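Long-range contacts in ferritin light chain (Trichoplusia ni, PDB 1Z6O), which combines with heavy chains in a secreted iron-storage shell of 24 subunits, where it probably helps the ferrihydrite core to nucleate: residues Asp2-Asp7 with Pro22-Val27; Gly35-Glu40 with Arg145-Asn150; Tyr44-Leu49 with Asn102-Ser107. All blocks are in the same frame, centred on the assembly; numbering follows the deposited sequence.

Contact 1. Residues Asp2-Asp7 with Pro22-Val27; sequences DTCYND and PRCNAV
Arg23 reaches across to Asp2, Thr3 and Asp7, close to the disulfide that ties Cys4 SG to Cys24 SG at 2.0 Å. At the root of its side chain, Arg23 CB lies 3.2 Å from Asp7 OD1 and also rests on Thr3 C. CG then passes Asp2 O and Asp2 CB, and Arg23 CD stays against Asp2 CB at 3.6 Å. Two successive bends, chi2 64° and chi3 61°, fold the chain so that its guanidinium returns to Asp7. There Arg23 NE makes a weak hydrogen bond to Asp7 OD1 at 3.0 Å, while Arg23 NH2 gives Asp7 OD2 a nearly straight one of 2.8 Å, in the guanidinium plane and on the syn side of the carboxylate. Arg23 CZ lies 3.5 Å from Asp2 CG. The Asp2 carboxylate is stacked on one guanidinium face with the planes 8° apart, and NH1 lies nearest Asp2 OD2; Asp2 therefore contributes charge without receiving an N-H. Pro22 CG sits over the opposite face. The backbone Arg23 N also donates to Asp7 OD1 at 2.8 Å, so this oxygen takes both main-chain and side-chain bonds. Thr3 caps the helix start by accepting from Asn6 N. The disulfide and salt-bridge network thus clasp the start of helix 4-11 to the loop leading toward helix 37-61, where Asp131 of a second light-chain subunit accepts hydrogen bonds from Cys4 N and Tyr5 N.

Contact 2. Residues Gly35-Glu40 with Arg145-Asn150; sequences GNVATE and REATRN
At one end of the ferritin four-helix bundle, Asn36, in the N-cap position of helix 37-61, meets Glu146 late in helix 122-148. Asn36 N donates to Glu146 OE2 at 3.1 Å with an N-H...O angle of 163°, approaching from above the carboxylate plane. Glu146 gets there with CG anti to its own backbone N (chi1 -176°) and a bend at chi2, which brings the carboxylate to the Asn36 N-H at the start of the neighbouring helix. Glu146 CG lies 3.8 Å from Val37 N. With OE2 at the N-cap residue, the negative charge would probably be favoured by the helix dipole. Glycine suits the preceding position: the phi of Gly35 is positive, and Gly35 CA is already 3.7 Å from Glu146 OE2, where a side chain would be tight. The other oxygen, Glu146 OE1, takes a weak bond from Asn150 ND2, and Asn150 OD1 in turn accepts from Arg145 NE at 3.0 Å. On the apolar side Val37 CG2 packs on Ala147 CB at 4.1 Å, with Ile143 and Ile159 also touching Val37. The contact thus joins the start of helix 37-61 to the end of helix 122-148, two helices of the four-helix bundle that defines the ferritin fold.

Contact 3. Residues Tyr44-Leu49 with Asn102-Ser107; sequences YAKLHL and NFDQHS
Tyr44 O, in the helical turn whose Lys46 lies against Phe103 and Gln105, is gripped by two donors of His48: ring atom ND1 at 2.9 Å and backbone N at 3.1 Å. They arrive from opposite faces of the carbonyl plane, and the ND1 bond, lying in the imidazole plane, helps to fix the ring's rotation. Lys46 itself carries most of the crossing. With CG anti to the backbone N (chi1 177°) and every later torsion extended, it runs straight out to the loop. Lys46 CD passes 3.6 Å from Phe103 O and 3.5 Å from Gln105 O, so the aliphatic part is lined by two carbonyls. At the tip Lys46 NZ comes within 3.1 Å of His106 CE1, oblique to the ring, while Asp104 OD1, at 4.1 Å from Lys46 NZ, is too far for a salt bridge and probably helps by charge alone. With an alanine here the aliphatic chain and ammonium are gone, which would probably open a gap beside the Phe103 and Gln105 carbonyls and leave Asp104 without its nearby positive charge. The loop also holds its own shape: Asn102 OD1 accepts from Asp104 N at 2.9 Å in an Asx turn, and Gln105 NE2 donates to His106 O in the carbonyl plane, on a lone pair. Further along the helix, Leu49 CD2 meets the edge of the Phe103 ring at CD2, 4.3 Å away. Helix 37-61 thus takes the loop on one flank while Tyr44 and Leu47 touch helix 122-148 and Ala45 and His48 touch helix 70-96; Leu37 and Ala41 of a ferritin heavy chain pack on Leu49 and Phe103.

How the contacts relate
Along the chain, contact 1 closes before the other two open, and contact 3 is nested inside the loop closed by contact 2. Contact 1 lies apart, its centre about 23 Å from that of contact 2 and about 28 Å from that of contact 3, in an N-terminal extension ahead of helix 37-61 that meets a second light-chain subunit and a heavy chain. Contacts 2 and 3 share helix 37-61, have centres about 15 Å apart, and touch: Glu40 OE2 is probably hydrogen-bonded to Ser107 OG at 2.8 Å, and Thr39 O packs on Gln105 CG. Helix 37-61 therefore meets the end of helix 122-148 at its own first turn and the 102-107 loop further on, whereas contact 1 shapes an arm used in assembly.

Contact 1. Residues Asp2-Asp7 with Pro22-Val27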
loop_
_atom_site.group_PDB
_atom_site.type_symbol
_atom_site.label_atom_id
_atom_site.label_comp_id
_atom_site.label_asym_id
_atom_site.label_seq_id
_atom_site.Cartn_x
_atom_site.Cartn_y
_atom_site.Cartn_z
ATOM N N ASP A 2 37.500 16.417 -52.152
ATOM C CA ASP A 2 37.423 17.430 -51.116
ATOM C C ASP A 2 36.755 16.851 -49.877
ATOM O O ASP A 2 35.738 16.169 -49.971
ATOM C CB ASP A 2 36.627 18.639 -51.605
ATOM C CG ASP A 2 37.379 19.448 -52.642
ATOM O OD1 ASP A 2 38.512 19.888 -52.345
ATOM O OD2 ASP A 2 36.832 19.646 -53.748
ATOM N N THR A 3 37.342 17.112 -48.716
ATOM C CA THR A 3 36.773 16.633 -47.467
ATOM C C THR A 3 36.775 17.797 -46.489
ATOM O O THR A 3 37.467 18.799 -46.696
ATOM C CB THR A 3 37.600 15.498 -46.850
ATOM O OG1 THR A 3 38.908 15.987 -46.530
ATOM C CG2 THR A 3 37.707 14.316 -47.816
ATOM N N CYS A 4 36.000 17.667 -45.423
ATOM C CA CYS A 4 35.948 18.718 -44.425
ATOM C C CYS A 4 37.323 18.799 -43.745
ATOM O O CYS A 4 37.838 19.888 -43.481
ATOM C CB CYS A 4 34.827 18.407 -43.421
ATOM S SG CYS A 4 34.828 19.473 -41.944
ATOM N N TYR A 5 37.936 17.646 -43.488
ATOM C CA TYR A 5 39.248 17.621 -42.840
ATOM C C TYR A 5 40.295 18.369 -43.677
ATOM O O TYR A 5 41.097 19.140 -43.150
ATOM C CB TYR A 5 39.706 16.177 -42.644
ATOM C CG TYR A 5 40.956 16.031 -41.810
ATOM C CD1 TYR A 5 40.919 16.233 -40.433
ATOM C CD2 TYR A 5 42.166 15.633 -42.388
ATOM C CE1 TYR A 5 42.045 16.035 -39.642
ATOM C CE2 TYR A 5 43.309 15.432 -41.603
ATOM C CZ TYR A 5 43.235 15.633 -40.226
ATOM O OH TYR A 5 44.331 15.413 -39.420
ATOM N N ASN A 6 40.297 18.132 -44.982
ATOM C CA ASN A 6 41.253 18.820 -45.845
ATOM C C ASN A 6 40.973 20.329 -45.877
ATOM O O ASN A 6 41.904 21.130 -45.927
ATOM C CB ASN A 6 41.217 18.259 -47.265
ATOM C CG ASN A 6 42.297 18.871 -48.148
ATOM O OD1 ASN A 6 43.487 18.802 -47.822
ATOM N ND2 ASN A 6 41.888 19.484 -49.257
ATOM N N ASP A 7 39.702 20.724 -45.853
ATOM C CA ASP A 7 39.372 22.156 -45.837
ATOM C C ASP A 7 39.931 22.785 -44.565
ATOM O O ASP A 7 40.453 23.901 -44.587
ATOM C CB ASP A 7 37.856 22.386 -45.860
ATOM C CG ASP A 7 37.246 22.180 -47.237
ATOM O OD1 ASP A 7 35.999 22.195 -47.332
ATOM O OD2 ASP A 7 38.003 22.013 -48.220
ATOM N N PRO A 22 33.868 24.866 -46.969
ATOM C CA PRO A 22 32.709 24.476 -47.780
ATOM C C PRO A 22 32.267 23.017 -47.647
ATOM O O PRO A 22 31.085 22.719 -47.797
ATOM C CB PRO A 22 33.141 24.842 -49.206
ATOM C CG PRO A 22 34.632 24.706 -49.160
ATOM C CD PRO A 22 34.984 25.318 -47.821
ATOM N N ARG A 23 33.194 22.106 -47.357
ATOM C CA ARG A 23 32.822 20.702 -47.215
ATOM C C ARG A 23 32.391 20.308 -45.806
ATOM O O ARG A 23 32.041 19.153 -45.562
ATOM C CB ARG A 23 33.962 19.785 -47.662
ATOM C CG ARG A 23 33.809 19.295 -49.099
ATOM C CD ARG A 23 33.869 20.449 -50.084
ATOM N NE ARG A 23 35.153 21.136 -49.994
ATOM C CZ ARG A 23 35.624 21.978 -50.910
ATOM N NH1 ARG A 23 34.916 22.249 -52.000
ATOM N NH2 ARG A 23 36.814 22.545 -50.736
ATOM N N CYS A 24 32.425 21.251 -44.875
ATOM C CA CYS A 24 32.012 20.933 -43.516
ATOM C C CYS A 24 30.533 21.290 -43.377
ATOM O O CYS A 24 30.168 22.319 -42.815
ATOM C CB CYS A 24 32.848 21.716 -42.509
ATOM S SG CYS A 24 34.640 21.367 -42.621
ATOM N N ASN A 25 29.691 20.455 -43.958
ATOM C CA ASN A 25 28.254 20.652 -43.895
ATOM C C ASN A 25 27.684 19.250 -43.810
ATOM O O ASN A 25 28.450 18.286 -43.752
ATOM C CB ASN A 25 27.748 21.437 -45.121
ATOM C CG ASN A 25 28.061 20.763 -46.454
ATOM O OD1 ASN A 25 27.998 21.409 -47.499
ATOM N ND2 ASN A 25 28.369 19.481 -46.434
ATOM N N ALA A 26 26.364 19.117 -43.805
ATOM C CA ALA A 26 25.760 17.796 -43.667
ATOM C C ALA A 26 25.439 17.113 -44.995
ATOM O O ALA A 26 24.730 16.112 -45.021
ATOM C CB ALA A 26 24.488 17.907 -42.813
ATOM N N VAL A 27 25.965 17.639 -46.096
ATOM C CA VAL A 27 25.690 17.054 -47.409
ATOM C C VAL A 27 26.520 15.798 -47.679
ATOM O O VAL A 27 27.742 15.809 -47.517
ATOM C CB VAL A 27 25.991 18.078 -48.546
ATOM C CG1 VAL A 27 25.807 17.417 -49.930
ATOM C CG2 VAL A 27 25.067 19.306 -48.410
#

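Contact 2. Residues Gly35-Glu40 with Arg145-Asn150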
loop_
_atom_site.group_PDB
_atom_site.type_symbol
_atom_site.label_atom_id
_atom_site.label_comp_id
_atom_site.label_asym_id
_atom_site.label_seq_id
_atom_site.Cartn_x
_atom_site.Cartn_y
_atom_site.Cartn_z
ATOM N N GLY A 35 19.972 15.170 -60.006
ATOM C CA GLY A 35 18.544 14.937 -59.903
ATOM C C GLY A 35 17.715 16.032 -59.260
ATOM O O GLY A 35 18.202 17.116 -58.944
ATOM N N ASN A 36 16.444 15.722 -59.042
ATOM C CA ASN A 36 15.507 16.676 -58.477
ATOM C C ASN A 36 15.015 16.302 -57.089
ATOM O O ASN A 36 14.065 16.908 -56.604
ATOM C CB ASN A 36 14.286 16.784 -59.386
ATOM C CG ASN A 36 14.644 17.212 -60.791
ATOM O OD1 ASN A 36 15.354 18.195 -60.985
ATOM N ND2 ASN A 36 14.147 16.477 -61.780
ATOM N N VAL A 37 15.640 15.323 -56.447
ATOM C CA VAL A 37 15.136 14.911 -55.148
ATOM C C VAL A 37 15.119 16.028 -54.113
ATOM O O VAL A 37 14.124 16.198 -53.416
ATOM C CB VAL A 37 15.906 13.687 -54.581
ATOM C CG1 VAL A 37 17.330 14.055 -54.248
ATOM C CG2 VAL A 37 15.211 13.187 -53.319
ATOM N N ALA A 38 16.194 16.807 -54.024
ATOM C CA ALA A 38 16.249 17.867 -53.021
ATOM C C ALA A 38 15.185 18.936 -53.236
ATOM O O ALA A 38 14.514 19.354 -52.286
ATOM C CB ALA A 38 17.649 18.497 -52.991
ATOM N N THR A 39 15.007 19.384 -54.474
ATOM C CA THR A 39 13.996 20.405 -54.716
ATOM C C THR A 39 12.592 19.819 -54.586
ATOM O O THR A 39 11.675 20.506 -54.130
ATOM C CB THR A 39 14.167 21.066 -56.116
ATOM O OG1 THR A 39 14.197 20.052 -57.118
ATOM C CG2 THR A 39 15.476 21.858 -56.176
ATOM N N GLU A 40 12.410 18.560 -54.979
ATOM C CA GLU A 40 11.080 17.947 -54.848
ATOM C C GLU A 40 10.678 17.823 -53.370
ATOM O O GLU A 40 9.509 17.985 -53.028
ATOM C CB GLU A 40 11.047 16.556 -55.493
ATOM C CG GLU A 40 11.065 16.601 -57.015
ATOM C CD GLU A 40 9.837 17.293 -57.594
ATOM O OE1 GLU A 40 9.982 17.959 -58.643
ATOM O OE2 GLU A 40 8.729 17.166 -57.015
ATOM N N ARG A 145 10.810 7.492 -56.484
ATOM C CA ARG A 145 11.355 7.018 -57.759
ATOM C C ARG A 145 12.534 7.903 -58.213
ATOM O O ARG A 145 13.532 7.421 -58.765
ATOM C CB ARG A 145 10.250 7.030 -58.829
ATOM C CG ARG A 145 10.683 6.359 -60.115
ATOM C CD ARG A 145 9.579 6.279 -61.170
ATOM N NE ARG A 145 10.134 5.599 -62.334
ATOM C CZ ARG A 145 9.466 4.777 -63.126
ATOM N NH1 ARG A 145 8.181 4.513 -62.900
ATOM N NH2 ARG A 145 10.103 4.193 -64.133
ATOM N N GLU A 146 12.413 9.202 -57.981
ATOM C CA GLU A 146 13.480 10.130 -58.341
ATOM C C GLU A 146 14.733 9.830 -57.504
ATOM O O GLU A 146 15.858 9.967 -57.977
ATOM C CB GLU A 146 12.996 11.563 -58.089
ATOM C CG GLU A 146 13.956 12.657 -58.496
ATOM C CD GLU A 146 14.229 12.684 -59.996
ATOM O OE1 GLU A 146 13.318 12.325 -60.790
ATOM O OE2 GLU A 146 15.358 13.080 -60.365
ATOM N N ALA A 147 14.542 9.400 -56.259
ATOM C CA ALA A 147 15.669 9.109 -55.382
ATOM C C ALA A 147 16.379 7.785 -55.632
ATOM O O ALA A 147 17.553 7.637 -55.306
ATOM C CB ALA A 147 15.197 9.130 -53.911
ATOM N N THR A 148 15.685 6.820 -56.218
ATOM C CA THR A 148 16.278 5.497 -56.334
ATOM C C THR A 148 16.176 4.838 -57.688
ATOM O O THR A 148 16.530 3.676 -57.821
ATOM C CB THR A 148 15.583 4.527 -55.333
ATOM O OG1 THR A 148 14.176 4.479 -55.628
ATOM C CG2 THR A 148 15.764 4.998 -53.905
ATOM N N ARG A 149 15.725 5.557 -58.698
ATOM C CA ARG A 149 15.538 4.891 -59.963
ATOM C C ARG A 149 15.661 5.741 -61.219
ATOM O O ARG A 149 16.196 5.285 -62.219
ATOM C CB ARG A 149 14.153 4.239 -59.900
ATOM C CG ARG A 149 13.822 3.265 -60.960
ATOM C CD ARG A 149 12.500 2.570 -60.617
ATOM N NE ARG A 149 12.089 1.777 -61.756
ATOM C CZ ARG A 149 10.896 1.236 -61.913
ATOM N NH1 ARG A 149 9.954 1.397 -60.982
ATOM N NH2 ARG A 149 10.651 0.540 -63.012
ATOM N N ASN A 150 15.188 6.977 -61.173
ATOM C CA ASN A 150 15.193 7.800 -62.376
ATOM C C ASN A 150 16.497 8.361 -62.883
ATOM O O ASN A 150 16.640 8.569 -64.079
ATOM C CB ASN A 150 14.211 8.958 -62.236
ATOM C CG ASN A 150 12.770 8.499 -62.251
ATOM O OD1 ASN A 150 12.462 7.386 -62.697
ATOM N ND2 ASN A 150 11.875 9.357 -61.776
#

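Contact 3. Residues Tyr44-Leu49 with Asn102-Ser107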
loop_
_atom_site.group_PDB
_atom_site.type_symbol
_atom_site.label_atom_id
_atom_site.label_comp_id
_atom_site.label_asym_id
_atom_site.label_seq_id
_atom_site.Cartn_x
_atom_site.Cartn_y
_atom_site.Cartn_z
ATOM N N TYR A 44 7.451 19.381 -51.595
ATOM C CA TYR A 44 6.527 18.485 -50.884
ATOM C C TYR A 44 6.117 19.135 -49.553
ATOM O O TYR A 44 4.977 18.987 -49.108
ATOM C CB TYR A 44 7.201 17.122 -50.641
ATOM C CG TYR A 44 6.234 15.980 -50.342
ATOM C CD1 TYR A 44 5.004 15.879 -51.009
ATOM C CD2 TYR A 44 6.589 14.960 -49.462
ATOM C CE1 TYR A 44 4.157 14.772 -50.809
ATOM C CE2 TYR A 44 5.751 13.852 -49.251
ATOM C CZ TYR A 44 4.542 13.766 -49.930
ATOM O OH TYR A 44 3.726 12.664 -49.730
ATOM N N ALA A 45 7.041 19.856 -48.913
ATOM C CA ALA A 45 6.702 20.556 -47.670
ATOM C C ALA A 45 5.671 21.632 -48.026
ATOM O O ALA A 45 4.707 21.863 -47.298
ATOM C CB ALA A 45 7.948 21.220 -47.066
ATOM N N LYS A 46 5.885 22.289 -49.158
ATOM C CA LYS A 46 4.985 23.344 -49.609
ATOM C C LYS A 46 3.585 22.802 -49.906
ATOM O O LYS A 46 2.580 23.454 -49.603
ATOM C CB LYS A 46 5.577 24.010 -50.854
ATOM C CG LYS A 46 4.703 25.086 -51.483
ATOM C CD LYS A 46 5.379 25.631 -52.737
ATOM C CE LYS A 46 4.408 26.412 -53.597
ATOM N NZ LYS A 46 5.085 26.929 -54.814
ATOM N N LEU A 47 3.515 21.617 -50.504
ATOM C CA LEU A 47 2.210 21.014 -50.800
ATOM C C LEU A 47 1.477 20.694 -49.488
ATOM O O LEU A 47 0.273 20.939 -49.368
ATOM C CB LEU A 47 2.385 19.733 -51.632
ATOM C CG LEU A 47 1.108 18.959 -52.012
ATOM C CD1 LEU A 47 0.149 19.855 -52.805
ATOM C CD2 LEU A 47 1.503 17.731 -52.845
ATOM N N HIS A 48 2.191 20.152 -48.502
ATOM C CA HIS A 48 1.543 19.848 -47.223
ATOM C C HIS A 48 1.077 21.131 -46.547
ATOM O O HIS A 48 0.019 21.165 -45.932
ATOM C CB HIS A 48 2.489 19.104 -46.265
ATOM C CG HIS A 48 2.586 17.632 -46.532
ATOM N ND1 HIS A 48 3.435 17.098 -47.478
ATOM C CD2 HIS A 48 1.921 16.583 -45.984
ATOM C CE1 HIS A 48 3.292 15.782 -47.501
ATOM N NE2 HIS A 48 2.379 15.445 -46.604
ATOM N N LEU A 49 1.875 22.186 -46.653
ATOM C CA LEU A 49 1.516 23.458 -46.025
ATOM C C LEU A 49 0.214 23.996 -46.621
ATOM O O LEU A 49 -0.705 24.394 -45.898
ATOM C CB LEU A 49 2.655 24.468 -46.231
ATOM C CG LEU A 49 2.428 25.898 -45.724
ATOM C CD1 LEU A 49 2.093 25.884 -44.219
ATOM C CD2 LEU A 49 3.700 26.718 -45.990
ATOM N N ASN A 102 13.186 26.369 -49.369
ATOM C CA ASN A 102 12.820 27.494 -50.235
ATOM C C ASN A 102 11.301 27.362 -50.373
ATOM O O ASN A 102 10.819 26.413 -50.981
ATOM C CB ASN A 102 13.501 27.334 -51.600
ATOM C CG ASN A 102 13.002 28.334 -52.632
ATOM O OD1 ASN A 102 12.087 29.121 -52.377
ATOM N ND2 ASN A 102 13.601 28.295 -53.816
ATOM N N PHE A 103 10.545 28.300 -49.812
ATOM C CA PHE A 103 9.090 28.196 -49.870
ATOM C C PHE A 103 8.438 28.487 -51.215
ATOM O O PHE A 103 7.218 28.396 -51.346
ATOM C CB PHE A 103 8.447 29.073 -48.790
ATOM C CG PHE A 103 8.721 28.586 -47.392
ATOM C CD1 PHE A 103 9.896 28.932 -46.742
ATOM C CD2 PHE A 103 7.824 27.741 -46.754
ATOM C CE1 PHE A 103 10.181 28.440 -45.464
ATOM C CE2 PHE A 103 8.098 27.244 -45.473
ATOM C CZ PHE A 103 9.277 27.596 -44.833
ATOM N N ASP A 104 9.238 28.827 -52.214
ATOM C CA ASP A 104 8.676 29.093 -53.532
ATOM C C ASP A 104 9.136 28.032 -54.529
ATOM O O ASP A 104 9.051 28.231 -55.738
ATOM C CB ASP A 104 9.105 30.469 -54.032
ATOM C CG ASP A 104 8.060 31.108 -54.950
ATOM O OD1 ASP A 104 7.266 30.365 -55.572
ATOM O OD2 ASP A 104 8.035 32.356 -55.050
ATOM N N GLN A 105 9.623 26.902 -54.026
ATOM C CA GLN A 105 10.097 25.841 -54.905
ATOM C C GLN A 105 8.926 25.094 -55.520
ATOM O O GLN A 105 7.986 24.716 -54.829
ATOM C CB GLN A 105 10.980 24.855 -54.133
ATOM C CG GLN A 105 11.549 23.750 -55.001
ATOM C CD GLN A 105 12.404 24.298 -56.141
ATOM O OE1 GLN A 105 13.384 24.995 -55.903
ATOM N NE2 GLN A 105 12.026 23.986 -57.382
ATOM N N HIS A 106 8.982 24.873 -56.824
ATOM C CA HIS A 106 7.911 24.158 -57.499
ATOM C C HIS A 106 8.320 22.737 -57.821
ATOM O O HIS A 106 9.503 22.430 -57.941
ATOM C CB HIS A 106 7.521 24.893 -58.783
ATOM C CG HIS A 106 6.966 26.262 -58.540
ATOM N ND1 HIS A 106 5.780 26.472 -57.868
ATOM C CD2 HIS A 106 7.455 27.489 -58.834
ATOM C CE1 HIS A 106 5.564 27.771 -57.756
ATOM N NE2 HIS A 106 6.566 28.411 -58.333
ATOM N N SER A 107 7.326 21.866 -57.938
ATOM C CA SER A 107 7.556 20.472 -58.269
ATOM C C SER A 107 7.617 20.352 -59.790
ATOM O O SER A 107 7.040 21.170 -60.496
ATOM C CB SER A 107 6.396 19.616 -57.760
ATOM O OG SER A 107 6.515 18.283 -58.226
#